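Local structure of glucose-6-phosphate 1-dehydrogenase (Kluyveromyces lactis, 7E6I) at residues A[187-190]-A[191-194]; A[246-249]-A[250-253]. The protein oxidises D-glucose 6-phosphate to 6-phospho-D-glucono-1,5-lactone with NADP(+) as acceptor, the rate-limiting first step of the oxidative pentose-phosphate pathway. All coordinates share one frame; numbering follows the deposited sequence.

Contact 1 (A[187-190]-A[191-194]). With BG6 (6-O-phosphono-beta-D-glucopyranose), chain B.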
ATOM      1  N   LYS A 187      -4.336   4.052  -3.627  1.00 29.61           N
ATOM      2  CA  LYS A 187      -4.991   3.521  -4.817  1.00 28.47           C
ATOM      3  C   LYS A 187      -6.477   3.847  -4.799  1.00 29.42           C
ATOM      4  O   LYS A 187      -7.138   3.751  -3.762  1.00 28.24           O
ATOM      5  CB  LYS A 187      -4.800   2.010  -4.901  1.00 30.99           C
ATOM      6  CG  LYS A 187      -3.368   1.568  -5.149  1.00 32.43           C
ATOM      7  CD  LYS A 187      -3.279   0.058  -5.311  1.00 28.49           C
ATOM      8  CE  LYS A 187      -1.830  -0.397  -5.375  1.00 33.87           C
ATOM      9  NZ  LYS A 187      -1.267  -0.390  -6.766  1.00 37.01           N
ATOM     10  N   GLU A 188      -7.005   4.223  -5.968  1.00 33.57           N
ATOM     11  CA  GLU A 188      -8.364   4.746  -6.051  1.00 30.32           C
ATOM     12  C   GLU A 188      -9.362   3.785  -5.423  1.00 29.77           C
ATOM     13  O   GLU A 188     -10.160   4.173  -4.568  1.00 27.63           O
ATOM     14  CB  GLU A 188      -8.716   5.026  -7.512  1.00 33.27           C
ATOM     15  CG  GLU A 188     -10.188   5.259  -7.790  1.00 41.27           C
ATOM     16  CD  GLU A 188     -10.713   6.597  -7.256  1.00 44.78           C
ATOM     17  OE1 GLU A 188      -9.896   7.481  -6.916  1.00 45.09           O
ATOM     18  OE2 GLU A 188     -11.958   6.760  -7.180  1.00 47.50           O
ATOM     19  N   MET A 189      -9.295   2.505  -5.793  1.00 30.15           N
ATOM     20  CA  MET A 189     -10.301   1.569  -5.307  1.00 29.16           C
ATOM     21  C   MET A 189     -10.109   1.252  -3.829  1.00 28.33           C
ATOM     22  O   MET A 189     -11.089   0.996  -3.122  1.00 28.66           O
ATOM     23  CB  MET A 189     -10.290   0.289  -6.145  1.00 31.39           C
ATOM     24  CG  MET A 189     -11.463  -0.645  -5.865  1.00 34.80           C
ATOM     25  SD  MET A 189     -13.059  -0.010  -6.455  1.00 44.27           S
ATOM     26  CE  MET A 189     -12.565   0.688  -8.013  1.00 41.24           C
ATOM     27  N   VAL A 190      -8.873   1.270  -3.328  1.00 26.56           N
ATOM     28  CA  VAL A 190      -8.708   1.123  -1.889  1.00 26.29           C
ATOM     29  C   VAL A 190      -9.374   2.288  -1.158  1.00 25.37           C
ATOM     30  O   VAL A 190     -10.032   2.094  -0.126  1.00 22.33           O
ATOM     31  CB  VAL A 190      -7.218   0.985  -1.524  1.00 28.91           C
ATOM     32  CG1 VAL A 190      -7.048   0.872  -0.006  1.00 22.05           C
ATOM     33  CG2 VAL A 190      -6.630  -0.239  -2.209  1.00 27.70           C
ATOM     34  N   LYS A 191      -9.254   3.514  -1.702  1.00 27.04           N
ATOM     35  CA  LYS A 191      -9.847   4.685  -1.056  1.00 29.75           C
ATOM     36  C   LYS A 191     -11.373   4.679  -1.088  1.00 27.05           C
ATOM     37  O   LYS A 191     -11.995   5.334  -0.249  1.00 26.66           O
ATOM     38  CB  LYS A 191      -9.322   5.975  -1.695  1.00 29.16           C
ATOM     39  CG  LYS A 191      -7.849   6.243  -1.411  1.00 32.09           C
ATOM     40  CD  LYS A 191      -7.432   7.669  -1.803  1.00 36.77           C
ATOM     41  CE  LYS A 191      -7.425   7.874  -3.316  1.00 36.69           C
ATOM     42  NZ  LYS A 191      -7.440   9.328  -3.669  1.00 35.99           N
ATOM     43  N   ASN A 192     -11.997   3.953  -2.011  1.00 25.05           N
ATOM     44  CA  ASN A 192     -13.453   3.871  -2.033  1.00 26.41           C
ATOM     45  C   ASN A 192     -14.041   2.907  -0.998  1.00 27.78           C
ATOM     46  O   ASN A 192     -15.263   2.913  -0.816  1.00 25.98           O
ATOM     47  CB  ASN A 192     -13.938   3.421  -3.414  1.00 31.12           C
ATOM     48  CG  ASN A 192     -13.516   4.359  -4.527  1.00 38.51           C
ATOM     49  OD1 ASN A 192     -13.414   5.569  -4.334  1.00 41.91           O
ATOM     50  ND2 ASN A 192     -13.284   3.802  -5.711  1.00 42.82           N
ATOM     51  N   LEU A 193     -13.229   2.057  -0.350  1.00 23.41           N
ATOM     52  CA  LEU A 193     -13.795   0.924   0.378  1.00 25.57           C
ATOM     53  C   LEU A 193     -14.697   1.370   1.525  1.00 24.45           C
ATOM     54  O   LEU A 193     -15.766   0.786   1.742  1.00 21.54           O
ATOM     55  CB  LEU A 193     -12.686   0.009   0.903  1.00 21.58           C
ATOM     56  CG  LEU A 193     -11.909  -0.812  -0.131  1.00 24.06           C
ATOM     57  CD1 LEU A 193     -10.789  -1.605   0.538  1.00 19.82           C
ATOM     58  CD2 LEU A 193     -12.821  -1.730  -0.923  1.00 25.37           C
ATOM     59  N   LEU A 194     -14.283   2.380   2.289  1.00 23.75           N
ATOM     60  CA  LEU A 194     -15.043   2.734   3.485  1.00 24.98           C
ATOM     61  C   LEU A 194     -16.427   3.263   3.125  1.00 25.97           C
ATOM     62  O   LEU A 194     -17.437   2.881   3.732  1.00 22.80           O
ATOM     63  CB  LEU A 194     -14.271   3.756   4.309  1.00 24.94           C
ATOM     64  CG  LEU A 194     -13.080   3.174   5.063  1.00 26.57           C
ATOM     65  CD1 LEU A 194     -12.462   4.223   5.961  1.00 25.01           C
ATOM     66  CD2 LEU A 194     -13.517   1.970   5.874  1.00 24.39           C
TER
HETATM   67  C1  BG6 B 501       5.981  -3.646  -3.237  1.00 39.80           C
HETATM   68  C2  BG6 B 501       6.586  -5.048  -3.204  1.00 38.13           C
HETATM   69  O1  BG6 B 501       5.724  -3.132  -1.991  1.00 37.90           O
HETATM   70  O5  BG6 B 501       4.671  -3.695  -3.968  1.00 41.80           O
HETATM   71  C3  BG6 B 501       6.740  -5.609  -4.575  1.00 36.83           C
HETATM   72  O2  BG6 B 501       7.856  -5.053  -2.538  1.00 35.89           O
HETATM   73  C4  BG6 B 501       5.427  -5.669  -5.284  1.00 39.08           C
HETATM   74  O3  BG6 B 501       7.261  -6.963  -4.509  1.00 36.64           O
HETATM   75  C5  BG6 B 501       4.774  -4.286  -5.321  1.00 41.46           C
HETATM   76  O4  BG6 B 501       5.646  -6.170  -6.609  1.00 41.67           O
HETATM   77  C6  BG6 B 501       3.372  -4.307  -5.867  1.00 43.35           C
HETATM   78  O6  BG6 B 501       2.876  -2.981  -5.836  1.00 45.33           O
HETATM   79  P   BG6 B 501       1.805  -2.522  -7.018  1.00 49.16           P
HETATM   80  O1P BG6 B 501       0.741  -3.598  -6.917  1.00 40.50           O
HETATM   81  O2P BG6 B 501       2.519  -2.521  -8.344  1.00 42.76           O
HETATM   82  O3P BG6 B 501       1.229  -1.124  -6.793  1.00 36.04           O
HETATM   83  O   HOH W   1      -7.478   8.411  -6.513  1.00 41.30           O
HETATM   84  O   HOH W   2     -11.221   3.283   2.264  1.00 26.44           O

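Contact 2 (A[246-249]-A[250-253])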
ATOM      1  N   LEU A 246      -1.646  -5.965   1.982  1.00 23.83           N
ATOM      2  CA  LEU A 246      -2.860  -6.766   2.115  1.00 22.53           C
ATOM      3  C   LEU A 246      -3.495  -6.591   3.494  1.00 22.32           C
ATOM      4  O   LEU A 246      -4.727  -6.540   3.613  1.00 20.33           O
ATOM      5  CB  LEU A 246      -2.541  -8.236   1.827  1.00 23.55           C
ATOM      6  CG  LEU A 246      -2.084  -8.569   0.388  1.00 24.88           C
ATOM      7  CD1 LEU A 246      -2.374 -10.020   0.027  1.00 23.01           C
ATOM      8  CD2 LEU A 246      -2.739  -7.616  -0.638  1.00 23.56           C
ATOM      9  N   LEU A 247      -2.679  -6.500   4.547  1.00 19.95           N
ATOM     10  CA  LEU A 247      -3.238  -6.276   5.876  1.00 22.01           C
ATOM     11  C   LEU A 247      -3.968  -4.941   5.939  1.00 21.16           C
ATOM     12  O   LEU A 247      -5.035  -4.838   6.555  1.00 17.31           O
ATOM     13  CB  LEU A 247      -2.143  -6.339   6.936  1.00 22.40           C
ATOM     14  CG  LEU A 247      -2.652  -6.240   8.379  1.00 23.34           C
ATOM     15  CD1 LEU A 247      -3.719  -7.312   8.634  1.00 23.13           C
ATOM     16  CD2 LEU A 247      -1.507  -6.366   9.385  1.00 21.93           C
ATOM     17  N   GLN A 248      -3.418  -3.915   5.293  1.00 20.06           N
ATOM     18  CA  GLN A 248      -4.088  -2.619   5.238  1.00 22.39           C
ATOM     19  C   GLN A 248      -5.486  -2.750   4.646  1.00 21.57           C
ATOM     20  O   GLN A 248      -6.471  -2.307   5.247  1.00 20.03           O
ATOM     21  CB  GLN A 248      -3.256  -1.636   4.412  1.00 22.16           C
ATOM     22  CG  GLN A 248      -2.093  -1.001   5.157  1.00 25.23           C
ATOM     23  CD  GLN A 248      -2.545  -0.137   6.326  1.00 25.34           C
ATOM     24  OE1 GLN A 248      -3.703   0.259   6.410  1.00 27.64           O
ATOM     25  NE2 GLN A 248      -1.628   0.157   7.231  1.00 25.36           N
ATOM     26  N   VAL A 249      -5.585  -3.362   3.459  1.00 17.58           N
ATOM     27  CA  VAL A 249      -6.879  -3.586   2.822  1.00 19.38           C
ATOM     28  C   VAL A 249      -7.831  -4.300   3.773  1.00 20.72           C
ATOM     29  O   VAL A 249      -8.987  -3.898   3.944  1.00 20.73           O
ATOM     30  CB  VAL A 249      -6.696  -4.385   1.521  1.00 21.20           C
ATOM     31  CG1 VAL A 249      -8.057  -4.863   1.002  1.00 19.65           C
ATOM     32  CG2 VAL A 249      -5.948  -3.554   0.491  1.00 19.19           C
ATOM     33  N   LEU A 250      -7.366  -5.390   4.387  1.00 21.44           N
ATOM     34  CA  LEU A 250      -8.238  -6.203   5.233  1.00 19.63           C
ATOM     35  C   LEU A 250      -8.754  -5.379   6.393  1.00 18.97           C
ATOM     36  O   LEU A 250      -9.919  -5.481   6.798  1.00 18.50           O
ATOM     37  CB  LEU A 250      -7.464  -7.422   5.740  1.00 22.93           C
ATOM     38  CG  LEU A 250      -8.166  -8.340   6.737  1.00 22.43           C
ATOM     39  CD1 LEU A 250      -9.460  -8.906   6.105  1.00 19.89           C
ATOM     40  CD2 LEU A 250      -7.219  -9.460   7.185  1.00 21.00           C
ATOM     41  N   THR A 251      -7.896  -4.520   6.897  1.00 18.43           N
ATOM     42  CA  THR A 251      -8.248  -3.627   7.985  1.00 19.96           C
ATOM     43  C   THR A 251      -9.380  -2.676   7.575  1.00 22.20           C
ATOM     44  O   THR A 251     -10.345  -2.470   8.325  1.00 19.02           O
ATOM     45  CB  THR A 251      -6.944  -2.921   8.381  1.00 20.26           C
ATOM     46  OG1 THR A 251      -6.509  -3.403   9.647  1.00 26.67           O
ATOM     47  CG2 THR A 251      -7.056  -1.500   8.407  1.00 18.76           C
ATOM     48  N   LEU A 252      -9.316  -2.141   6.354  1.00 20.13           N
ATOM     49  CA  LEU A 252     -10.393  -1.300   5.853  1.00 19.34           C
ATOM     50  C   LEU A 252     -11.694  -2.078   5.678  1.00 21.59           C
ATOM     51  O   LEU A 252     -12.774  -1.488   5.771  1.00 22.58           O
ATOM     52  CB  LEU A 252      -9.966  -0.670   4.541  1.00 16.15           C
ATOM     53  CG  LEU A 252      -8.774   0.268   4.693  1.00 22.01           C
ATOM     54  CD1 LEU A 252      -8.168   0.624   3.332  1.00 18.05           C
ATOM     55  CD2 LEU A 252      -9.215   1.521   5.456  1.00 21.02           C
ATOM     56  N   LEU A 253     -11.621  -3.391   5.410  1.00 20.54           N
ATOM     57  CA  LEU A 253     -12.822  -4.200   5.211  1.00 20.66           C
ATOM     58  C   LEU A 253     -13.457  -4.664   6.509  1.00 19.99           C
ATOM     59  O   LEU A 253     -14.641  -5.030   6.508  1.00 17.39           O
ATOM     60  CB  LEU A 253     -12.502  -5.443   4.381  1.00 16.79           C
ATOM     61  CG  LEU A 253     -12.044  -5.231   2.943  1.00 20.90           C
ATOM     62  CD1 LEU A 253     -11.384  -6.521   2.408  1.00 22.93           C
ATOM     63  CD2 LEU A 253     -13.197  -4.785   2.051  1.00 18.62           C
TER

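Contact 1 (A[187-190]-A[191-194])
Asn192 turns its side-chain amide back toward the preceding turn and packs against Glu188, whose OE2 lies 3.4 Å from Asn192 OD1; the two oxygens do not bond, and the carboxylate and amide planes stand 73° apart. Asn192 CG lies anti to its own carbonyl carbon (chi1 -59°), which swings the amide in beside the peptide oxygen of Glu188, with CG 3.4 Å from Glu188 O. Met189 reaches the same amide from another direction: its chain runs at about a right angle to that of Asn192, and its SD comes within 3.9 Å of Asn192 ND2. With an alanine here, Met189 SD and the Glu188 carboxylate would probably lose the amide they pack against, opening a gap on that flank of the turn. Glu188 OE1 and Lys191 NZ, 4.5 Å apart, are joined through a water that donates to the carboxylate and accepts from the ammonium; Lys191 NZ also bonds Ser417. The segments run from short helix 188-191 into helix 193-198, right after the pocket residues His183 and Tyr184, with Lys187 as N-cap of the first. Lys187 O receives Lys191 N at 3.0 Å, while the side chain heads the other way, extended until a bend at chi4 (-88°), and its NZ donates to O3P of the bound sugar phosphate at 2.6 Å. Gln373 OE1 takes a second bond from this ammonium, and Tyr184 adds a cation-pi contact. Farther on, Val190 O is gripped by Leu193 N at 3.2 Å, from above the carbonyl plane, and by a water that bridges to Leu194 N.

Contact 2 (A[246-249]-A[250-253])
Residues 246-249 run straight into 250-253 as two turns of one regular alpha-helix, and four successive i to i+4 bonds tie them together. Leu250 N donates to Leu246 O at 3.0 Å and Thr251 N to Leu247 O at 2.9 Å. The next two are Leu252 N to Gln248 O and Leu253 N to Val249 O, both 3.1 Å, the last more bent at hydrogen (139°). On the side chains, Val249 and Leu253 lie side by side and point the same way, Val249 CG1 touching Leu253 CD1 at 4.0 Å. Val249 CG1 stands anti to its backbone nitrogen (chi1 169°), which puts that methyl on the side of the following turn. Both residues pack on Val217 of strand 212-220. Leu247 and Leu250 meet more loosely, their methyls CD1 and CD2 being 4.4 Å apart, and they diverge beyond that, Leu247 to Leu274 and Leu250 to Ile333 and Met335. All this belongs to the long helix 236-254 of the C-terminal domain, which also carries Asp240 and His245, the latter assigned as proton acceptor by similarity. With every residue of the two turns buried, the helix is enclosed between the large mixed sheet and helix 263-276, against which Thr251 rests. Thr251 CG2 sits 3.3 Å from Gln248 O, with chi1 at -109°, away from the staggered values. Gln248 brings an amide into this buried region: it receives a bond from Lys270 at OE1 and gives one to Glu435 from NE2, so both ends of the buried group are satisfied. At the far end, Leu252 O and Leu253 O accept from Arg197 and Trp207.

Contact 1 comes first along the chain, on helix 188-191 and the start of helix 193-198, which follow strand 178-181 of the parallel nucleotide-binding sheet; contact 2 follows on helix 236-254 of the C-terminal domain. Their centres are 11 Å apart and they touch: Val190 CG1 packs on Leu252 CD1 at 3.5 Å, and Leu194 CD2 comes equally close to Leu252 O, while Leu193 CD1 reaches Leu252 CB at 4.2 Å. The helices meet largely through apolar side chains, beside the pocket rather than at it. Lys187, just before helix 188-191, binds the phosphate, and helix 236-254 brings Asp240 and His245 to the same ligand, so the packing probably fixes how the pocket's two sides sit together.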